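Beta-glucoside kinase (Listeria monocytogenes, PDB 4HTL) catalyses the ATP-dependent phosphorylation of cellobiose to cellobiose-6'-phosphate and may also act as a transcriptional regulator of the cellobiose-PTS operon. Local coordinates at residues A8-I11 / L16-G19; G137-N142 / Y234-T239; T191-E196 / G200-A205. One frame throughout, in Å; residues are numbered along the deposited sequence. Where two conformers were deposited one is given.

Contact 1: residues A8-I11 / L16-G19; sequences AFDI and LKMG
A selenium atom at the rim of an aromatic ring marks this pairing: SE of Met-18, a selenomethionine, lies 5.4 Å from the centroid of the Phe-9 ring, 84° off the ring normal, a Met-aromatic contact made at the edge. The motif is the first beta hairpin of the actin-like ATPase fold in this ROK-family kinase, and Ala-8 to Ile-11 belong, by similarity, to its ATP-binding site. Four backbone hydrogen bonds tie the strands. Ala-8 N reaches Gly-19 O at 2.8 Å and receives a return bond from Gly-19 N to Ala-8 O, while Asp-10 and Lys-17 exchange a second such pair. Phe-9 with Met-18 and Ile-11 with Leu-16 are the non-hydrogen-bonded pairs. On their face of the sheet, CD1 of Leu-16 lies 3.7 Å from CG1 of Ile-11, brought there by a chi1 of 173° that sets CG opposite the backbone N, and helix 40-52 packs over this apolar layer. The other face carries Asp-10 and Lys-17, which run alongside each other in the same direction without forming a salt bridge. Asp-10 OD1 is hydrogen-bonded to Ser-63 OG and Lys-17 NZ to the carbonyl of Asn-278. Between the two side chains, the closest approach is aliphatic carbon to carboxylate, Lys-17 CD to Asp-10 OD2 at 4.0 Å.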
loop_
_atom_site.group_PDB
_atom_site.type_symbol
_atom_site.label_atom_id
_atom_site.label_comp_id
_atom_site.label_asym_id
_atom_site.label_seq_id
_atom_site.Cartn_x
_atom_site.Cartn_y
_atom_site.Cartn_z
ATOM N N ALA A 8 -20.701 -2.467 -22.930
ATOM C CA ALA A 8 -20.048 -2.192 -21.656
ATOM C C ALA A 8 -21.089 -1.935 -20.587
ATOM O O ALA A 8 -22.097 -1.223 -20.817
ATOM C CB ALA A 8 -19.087 -0.983 -21.777
ATOM N N PHE A 9 -20.830 -2.472 -19.407
ATOM C CA PHE A 9 -21.661 -2.275 -18.262
ATOM C C PHE A 9 -20.858 -1.803 -17.071
ATOM O O PHE A 9 -19.856 -2.399 -16.719
ATOM C CB PHE A 9 -22.370 -3.575 -17.857
ATOM C CG PHE A 9 -23.279 -4.126 -18.911
ATOM C CD1 PHE A 9 -24.539 -3.598 -19.070
ATOM C CD2 PHE A 9 -22.857 -5.131 -19.775
ATOM C CE1 PHE A 9 -25.383 -4.066 -20.063
ATOM C CE2 PHE A 9 -23.697 -5.603 -20.777
ATOM C CZ PHE A 9 -24.960 -5.065 -20.925
ATOM N N ASP A 10 -21.378 -0.788 -16.396
ATOM C CA ASP A 10 -20.757 -0.281 -15.185
ATOM C C ASP A 10 -21.784 -0.277 -14.082
ATOM O O ASP A 10 -22.719 0.554 -14.081
ATOM C CB ASP A 10 -20.238 1.132 -15.417
ATOM C CG ASP A 10 -19.606 1.739 -14.173
ATOM O OD1 ASP A 10 -19.096 1.014 -13.253
ATOM O OD2 ASP A 10 -19.604 2.957 -14.137
ATOM N N ILE A 11 -21.605 -1.205 -13.152
ATOM C CA ILE A 11 -22.529 -1.423 -12.051
ATOM C C ILE A 11 -22.185 -0.501 -10.901
ATOM O O ILE A 11 -21.156 -0.686 -10.223
ATOM C CB ILE A 11 -22.472 -2.886 -11.578
ATOM C CG1 ILE A 11 -22.818 -3.819 -12.734
ATOM C CG2 ILE A 11 -23.447 -3.085 -10.421
ATOM C CD1 ILE A 11 -22.455 -5.280 -12.511
ATOM N N LEU A 16 -27.122 1.612 -13.081
ATOM C CA LEU A 16 -26.393 0.740 -13.966
ATOM C C LEU A 16 -26.196 1.535 -15.233
ATOM O O LEU A 16 -27.188 1.958 -15.849
ATOM C CB LEU A 16 -27.182 -0.532 -14.291
ATOM C CG LEU A 16 -26.592 -1.481 -15.353
ATOM C CD1 LEU A 16 -25.249 -2.110 -14.914
ATOM C CD2 LEU A 16 -27.573 -2.565 -15.734
ATOM N N LYS A 17 -24.936 1.820 -15.576
ATOM C CA LYS A 17 -24.637 2.476 -16.829
ATOM C C LYS A 17 -24.287 1.438 -17.894
ATOM O O LYS A 17 -23.650 0.425 -17.600
ATOM C CB LYS A 17 -23.483 3.446 -16.635
ATOM C CG LYS A 17 -23.799 4.618 -15.697
ATOM C CD LYS A 17 -22.529 5.427 -15.448
ATOM C CE LYS A 17 -22.783 6.691 -14.632
ATOM N NZ LYS A 17 -21.539 7.203 -13.998
HETATM N N MSE A 18 -24.687 1.708 -19.134
HETATM C CA MSE A 18 -24.525 0.763 -20.218
HETATM C C MSE A 18 -24.143 1.556 -21.463
HETATM O O MSE A 18 -24.602 2.701 -21.650
HETATM C CB MSE A 18 -25.835 -0.017 -20.451
HETATM C CG MSE A 18 -26.542 -0.458 -19.194
HETATM SE SE MSE A 18 -28.304 -1.264 -19.523
HETATM C CE MSE A 18 -29.220 -0.200 -18.280
ATOM N N GLY A 19 -23.322 0.962 -22.324
ATOM C CA GLY A 19 -22.962 1.613 -23.567
ATOM C C GLY A 19 -22.507 0.636 -24.610
ATOM O O GLY A 19 -22.205 -0.531 -24.309
#

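Contact 2: residues G137-N142 / Y234-T239; sequences GGIFSN and YLFDPT
Ile-139 and Phe-236 cross at about a right angle, and three carbons of the isoleucine lie along the CD1, CE1 and CZ atoms of the aromatic ring. CG2 lies 3.6 Å from CE1 of Phe-236, CD1 sits at the same distance from CZ, and CG1 falls between them, 3.9 Å from CE1. The branched side chain thus spans neighbouring ring atoms with both of its arms. Its chi1 of -57° places CG1 beside the backbone N and CG2 opposite it, which lets the two branches reach different parts of the ring. Phe-236 advances from the other segment with its CG turned away from its own carbonyl carbon (chi1 -71°), carrying the CD1, CE1 and CZ side of the ring up to the strand.

Two residues along, Ser-141 faces the same way as Ile-139. Its OG stands at the ring edge, near the ring plane, 4.1 Å from CD1 of Phe-236, too far for more than loose packing. The polar link runs through a water: Ser-141 OG donates to it over 2.8 Å, and the water in turn donates to the Phe-236 carbonyl O at 2.9 Å. One water therefore gives the buried hydroxyl an acceptor and the carbonyl at the helix end a donor, where Asp-237 leaves helical geometry with positive phi.

The contact lies at the dimer interface, for the Phe-236 ring also stacks on Phe-236 of the second subunit, and Ile-139 packs on Leu-235 of that subunit. Within the chain, it joins the end of strand 135-141 to the C-terminus of helix 212-236, with Leu-127 of the adjacent strand 126-131 touching both Ile-139 and Phe-236.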
loop_
_atom_site.group_PDB
_atom_site.type_symbol
_atom_site.label_atom_id
_atom_site.label_comp_id
_atom_site.label_asym_id
_atom_site.label_seq_id
_atom_site.Cartn_x
_atom_site.Cartn_y
_atom_site.Cartn_z
ATOM N N GLY A 137 -10.465 2.758 -3.984
ATOM C CA GLY A 137 -9.079 2.788 -4.307
ATOM C C GLY A 137 -8.763 1.921 -5.487
ATOM O O GLY A 137 -9.334 0.839 -5.654
ATOM N N GLY A 138 -7.794 2.397 -6.258
ATOM C CA GLY A 138 -7.080 1.587 -7.268
ATOM C C GLY A 138 -5.571 1.873 -7.214
ATOM O O GLY A 138 -5.113 3.004 -6.957
ATOM N N ILE A 139 -4.792 0.835 -7.492
ATOM C CA ILE A 139 -3.327 0.887 -7.407
ATOM C C ILE A 139 -2.708 0.495 -8.746
ATOM O O ILE A 139 -2.957 -0.600 -9.249
ATOM C CB ILE A 139 -2.788 -0.131 -6.376
ATOM C CG1 ILE A 139 -3.397 0.118 -4.993
ATOM C CG2 ILE A 139 -1.243 -0.121 -6.315
ATOM C CD1 ILE A 139 -3.411 -1.108 -4.087
ATOM N N PHE A 140 -1.808 1.350 -9.229
ATOM C CA PHE A 140 -0.977 1.063 -10.418
ATOM C C PHE A 140 0.482 1.172 -9.917
ATOM O O PHE A 140 0.923 2.241 -9.487
ATOM C CB PHE A 140 -1.284 2.050 -11.529
ATOM C CG PHE A 140 -1.004 1.540 -12.917
ATOM C CD1 PHE A 140 -1.833 0.590 -13.486
ATOM C CD2 PHE A 140 0.013 2.070 -13.678
ATOM C CE1 PHE A 140 -1.595 0.129 -14.764
ATOM C CE2 PHE A 140 0.228 1.623 -14.976
ATOM C CZ PHE A 140 -0.596 0.676 -15.518
ATOM N N SER A 141 1.174 0.032 -9.923
ATOM C CA SER A 141 2.586 -0.054 -9.485
ATOM C C SER A 141 3.376 -0.805 -10.556
ATOM O O SER A 141 2.929 -1.820 -11.077
ATOM C CB SER A 141 2.741 -0.760 -8.180
ATOM O OG SER A 141 2.097 -0.130 -7.099
ATOM N N ASN A 142 4.574 -0.340 -10.827
ATOM C CA ASN A 142 5.395 -0.969 -11.860
ATOM C C ASN A 142 4.704 -1.181 -13.189
ATOM O O ASN A 142 4.975 -2.175 -13.902
ATOM C CB ASN A 142 5.870 -2.328 -11.456
ATOM C CG ASN A 142 6.875 -2.297 -10.358
ATOM O OD1 ASN A 142 7.765 -1.461 -10.355
ATOM N ND2 ASN A 142 6.761 -3.238 -9.427
ATOM N N TYR A 234 3.614 7.284 1.541
ATOM C CA TYR A 234 4.774 6.582 2.127
ATOM C C TYR A 234 4.792 5.089 1.746
ATOM O O TYR A 234 5.835 4.502 1.550
ATOM C CB TYR A 234 4.851 6.839 3.652
ATOM C CG TYR A 234 5.433 8.229 3.891
ATOM C CD1 TYR A 234 4.641 9.324 4.074
ATOM C CD2 TYR A 234 6.788 8.412 3.955
ATOM C CE1 TYR A 234 5.186 10.581 4.255
ATOM C CE2 TYR A 234 7.349 9.645 4.104
ATOM C CZ TYR A 234 6.542 10.739 4.301
ATOM O OH TYR A 234 7.075 12.004 4.409
ATOM N N LEU A 235 3.615 4.476 1.632
ATOM C CA LEU A 235 3.558 3.093 1.317
ATOM C C LEU A 235 3.918 2.816 -0.157
ATOM O O LEU A 235 4.757 1.961 -0.442
ATOM C CB LEU A 235 2.202 2.484 1.673
ATOM C CG LEU A 235 1.820 2.411 3.178
ATOM C CD1 LEU A 235 0.416 1.835 3.372
ATOM C CD2 LEU A 235 2.852 1.642 3.890
ATOM N N PHE A 236 3.234 3.495 -1.083
ATOM C CA PHE A 236 3.328 3.172 -2.474
ATOM C C PHE A 236 4.344 4.027 -3.246
ATOM O O PHE A 236 4.772 3.646 -4.348
ATOM C CB PHE A 236 1.941 3.387 -3.155
ATOM C CG PHE A 236 0.903 2.362 -2.752
ATOM C CD1 PHE A 236 0.903 1.105 -3.340
ATOM C CD2 PHE A 236 0.035 2.616 -1.722
ATOM C CE1 PHE A 236 -0.016 0.126 -2.953
ATOM C CE2 PHE A 236 -0.914 1.652 -1.344
ATOM C CZ PHE A 236 -0.909 0.390 -1.924
ATOM N N ASP A 237 4.644 5.206 -2.744
ATOM C CA ASP A 237 5.508 6.169 -3.450
ATOM C C ASP A 237 5.024 6.368 -4.881
ATOM O O ASP A 237 5.787 6.259 -5.837
ATOM C CB ASP A 237 6.983 5.733 -3.368
ATOM C CG ASP A 237 7.958 6.699 -4.071
ATOM O OD1 ASP A 237 7.734 7.934 -4.029
ATOM O OD2 ASP A 237 8.925 6.211 -4.723
ATOM N N PRO A 238 3.718 6.694 -5.036
ATOM C CA PRO A 238 3.276 7.076 -6.349
ATOM C C PRO A 238 3.850 8.410 -6.803
ATOM O O PRO A 238 4.250 9.199 -5.983
ATOM C CB PRO A 238 1.784 7.222 -6.154
ATOM C CG PRO A 238 1.654 7.773 -4.710
ATOM C CD PRO A 238 2.764 7.079 -3.960
ATOM N N THR A 239 3.844 8.691 -8.103
ATOM C CA THR A 239 4.115 10.038 -8.571
ATOM C C THR A 239 2.869 10.941 -8.487
ATOM O O THR A 239 2.981 12.151 -8.264
ATOM C CB THR A 239 4.656 9.999 -10.020
ATOM O OG1 THR A 239 3.669 9.437 -10.906
ATOM C CG2 THR A 239 5.996 9.232 -10.053
HETATM O O HOH W 1 3.747 2.102 -6.612
#

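Contact 3: residues T191-E196 / G200-A205; sequences TGRPLE and GEEIFA
Arg-193 reaches across to Glu-202, and its route from CB to the guanidinium illustrates how one long side chain can bridge a loop and the helix that follows it. CB points toward helix 200-208. CG continues opposite the carbonyl carbon and CD extends the chain, and a bend at chi3 (52°) then turns the group toward the acid. These aliphatic atoms and NE stay short of the other segment; contact begins at CZ, 3.4 Å from Glu-202 OE2. NH1 makes the main bond of the salt bridge, 2.6 Å to OE2 and fairly straight, with an N-H...O angle of 162°. NH2 adds only weak bonds, 3.4 Å to OE1 and 3.3 Å to OE2. The two side chains come from opposite directions, and their flat groups are turned 52° apart: OE2 lies at the guanidinium edge, in its plane, yet NH1 meets OE2 from above the carboxylate plane. This twist fits one strong bond accompanied by weak ones better than an even two-pronged pairing. At the molecular surface, the bridge ties the loop after helix 180-191 to the first turn of helix 200-208, while Tyr-187 of helix 180-191 touches both Arg-193 and Ile-203.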
loop_
_atom_site.group_PDB
_atom_site.type_symbol
_atom_site.label_atom_id
_atom_site.label_comp_id
_atom_site.label_asym_id
_atom_site.label_seq_id
_atom_site.Cartn_x
_atom_site.Cartn_y
_atom_site.Cartn_z
ATOM N N THR A 191 -26.888 19.720 14.197
ATOM C CA THR A 191 -27.978 20.680 14.049
ATOM C C THR A 191 -29.334 20.128 14.501
ATOM O O THR A 191 -30.241 20.880 14.695
ATOM C CB THR A 191 -28.126 21.137 12.594
ATOM O OG1 THR A 191 -28.440 19.991 11.787
ATOM C CG2 THR A 191 -26.830 21.808 12.094
ATOM N N GLY A 192 -29.465 18.813 14.637
ATOM C CA GLY A 192 -30.760 18.209 14.977
ATOM C C GLY A 192 -31.734 18.061 13.819
ATOM O O GLY A 192 -32.878 17.648 14.006
ATOM N N ARG A 193 -31.286 18.401 12.622
ATOM C CA ARG A 193 -32.103 18.338 11.418
ATOM C C ARG A 193 -32.087 16.941 10.825
ATOM O O ARG A 193 -31.135 16.196 11.044
ATOM C CB ARG A 193 -31.540 19.312 10.385
ATOM C CG ARG A 193 -31.665 20.760 10.828
ATOM C CD ARG A 193 -30.962 21.671 9.848
ATOM N NE ARG A 193 -31.423 21.411 8.483
ATOM C CZ ARG A 193 -30.811 21.850 7.388
ATOM N NH1 ARG A 193 -29.702 22.581 7.490
ATOM N NH2 ARG A 193 -31.304 21.550 6.191
ATOM N N PRO A 194 -33.145 16.582 10.072
ATOM C CA PRO A 194 -33.136 15.277 9.409
ATOM C C PRO A 194 -32.070 15.158 8.301
ATOM O O PRO A 194 -31.899 16.070 7.476
ATOM C CB PRO A 194 -34.566 15.142 8.833
ATOM C CG PRO A 194 -35.098 16.535 8.783
ATOM C CD PRO A 194 -34.442 17.283 9.908
ATOM N N LEU A 195 -31.371 14.028 8.321
ATOM C CA LEU A 195 -30.337 13.693 7.354
ATOM C C LEU A 195 -30.816 13.902 5.928
ATOM O O LEU A 195 -30.103 14.467 5.113
ATOM C CB LEU A 195 -29.932 12.226 7.521
ATOM C CG LEU A 195 -28.883 11.730 6.538
ATOM C CD1 LEU A 195 -27.607 12.538 6.735
ATOM C CD2 LEU A 195 -28.649 10.237 6.719
ATOM N N GLU A 196 -32.035 13.449 5.638
ATOM C CA GLU A 196 -32.549 13.478 4.261
ATOM C C GLU A 196 -32.666 14.894 3.689
ATOM O O GLU A 196 -32.654 15.058 2.468
ATOM C CB GLU A 196 -33.866 12.681 4.122
ATOM C CG GLU A 196 -35.016 13.126 5.019
ATOM C CD GLU A 196 -35.080 12.377 6.346
ATOM O OE1 GLU A 196 -36.215 12.211 6.848
ATOM O OE2 GLU A 196 -34.014 11.957 6.885
ATOM N N GLY A 200 -24.528 18.107 0.913
ATOM C CA GLY A 200 -23.127 18.470 1.024
ATOM C C GLY A 200 -22.899 19.917 0.664
ATOM O O GLY A 200 -22.089 20.602 1.299
ATOM N N GLU A 201 -23.672 20.403 -0.304
ATOM C CA GLU A 201 -23.520 21.764 -0.792
ATOM C C GLU A 201 -23.783 22.765 0.336
ATOM O O GLU A 201 -23.055 23.768 0.483
ATOM C CB GLU A 201 -24.457 22.020 -1.990
ATOM C CG GLU A 201 -24.348 23.403 -2.585
ATOM C CD GLU A 201 -25.300 23.603 -3.747
ATOM O OE1 GLU A 201 -25.354 22.715 -4.625
ATOM O OE2 GLU A 201 -25.995 24.648 -3.788
ATOM N N GLU A 202 -24.779 22.499 1.168
ATOM C CA GLU A 202 -25.108 23.477 2.243
ATOM C C GLU A 202 -24.051 23.505 3.315
ATOM O O GLU A 202 -23.756 24.548 3.873
ATOM C CB GLU A 202 -26.481 23.250 2.864
ATOM C CG GLU A 202 -26.624 22.243 3.961
ATOM C CD GLU A 202 -28.069 22.113 4.392
ATOM O OE1 GLU A 202 -28.739 21.169 3.924
ATOM O OE2 GLU A 202 -28.546 22.968 5.175
ATOM N N ILE A 203 -23.470 22.347 3.595
ATOM C CA ILE A 203 -22.381 22.286 4.587
ATOM C C ILE A 203 -21.197 23.146 4.098
ATOM O O ILE A 203 -20.670 23.929 4.835
ATOM C CB ILE A 203 -21.930 20.858 4.916
ATOM C CG1 ILE A 203 -23.095 20.015 5.469
ATOM C CG2 ILE A 203 -20.752 20.861 5.907
ATOM C CD1 ILE A 203 -22.847 18.520 5.486
ATOM N N PHE A 204 -20.781 22.987 2.848
ATOM C CA PHE A 204 -19.720 23.815 2.310
ATOM C C PHE A 204 -20.077 25.287 2.207
ATOM O O PHE A 204 -19.185 26.134 2.344
ATOM C CB PHE A 204 -19.279 23.302 0.939
ATOM C CG PHE A 204 -18.280 22.157 1.024
ATOM C CD1 PHE A 204 -16.984 22.404 1.432
ATOM C CD2 PHE A 204 -18.654 20.856 0.752
ATOM C CE1 PHE A 204 -16.062 21.387 1.558
ATOM C CE2 PHE A 204 -17.736 19.825 0.834
ATOM C CZ PHE A 204 -16.434 20.092 1.230
ATOM N N ALA A 205 -21.334 25.589 1.884
ATOM C CA ALA A 205 -21.776 26.973 1.853
ATOM C C ALA A 205 -21.673 27.592 3.241
ATOM O O ALA A 205 -21.161 28.707 3.412
ATOM C CB ALA A 205 -23.208 27.097 1.273
#

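The three contacts lie in separate parts of one actin-like chain. Contact 1 contributes residues to the ATP site inferred by similarity; contacts 2 and 3 lie away from it, their centres about 27 and 31 Å from that of contact 1. Contacts 1 and 2 fall on opposite sides of the chain's centre, each involving one of the two five-stranded mixed sheets with the same strand order, and their nearest atoms are about 12 Å apart. Contact 3 is nested along the chain within the long connection that contact 2 closes, and helix 200-208 leads on to helix 212-236, yet their centres lie about 34 Å apart. Of the three, only contact 2 meets the second subunit.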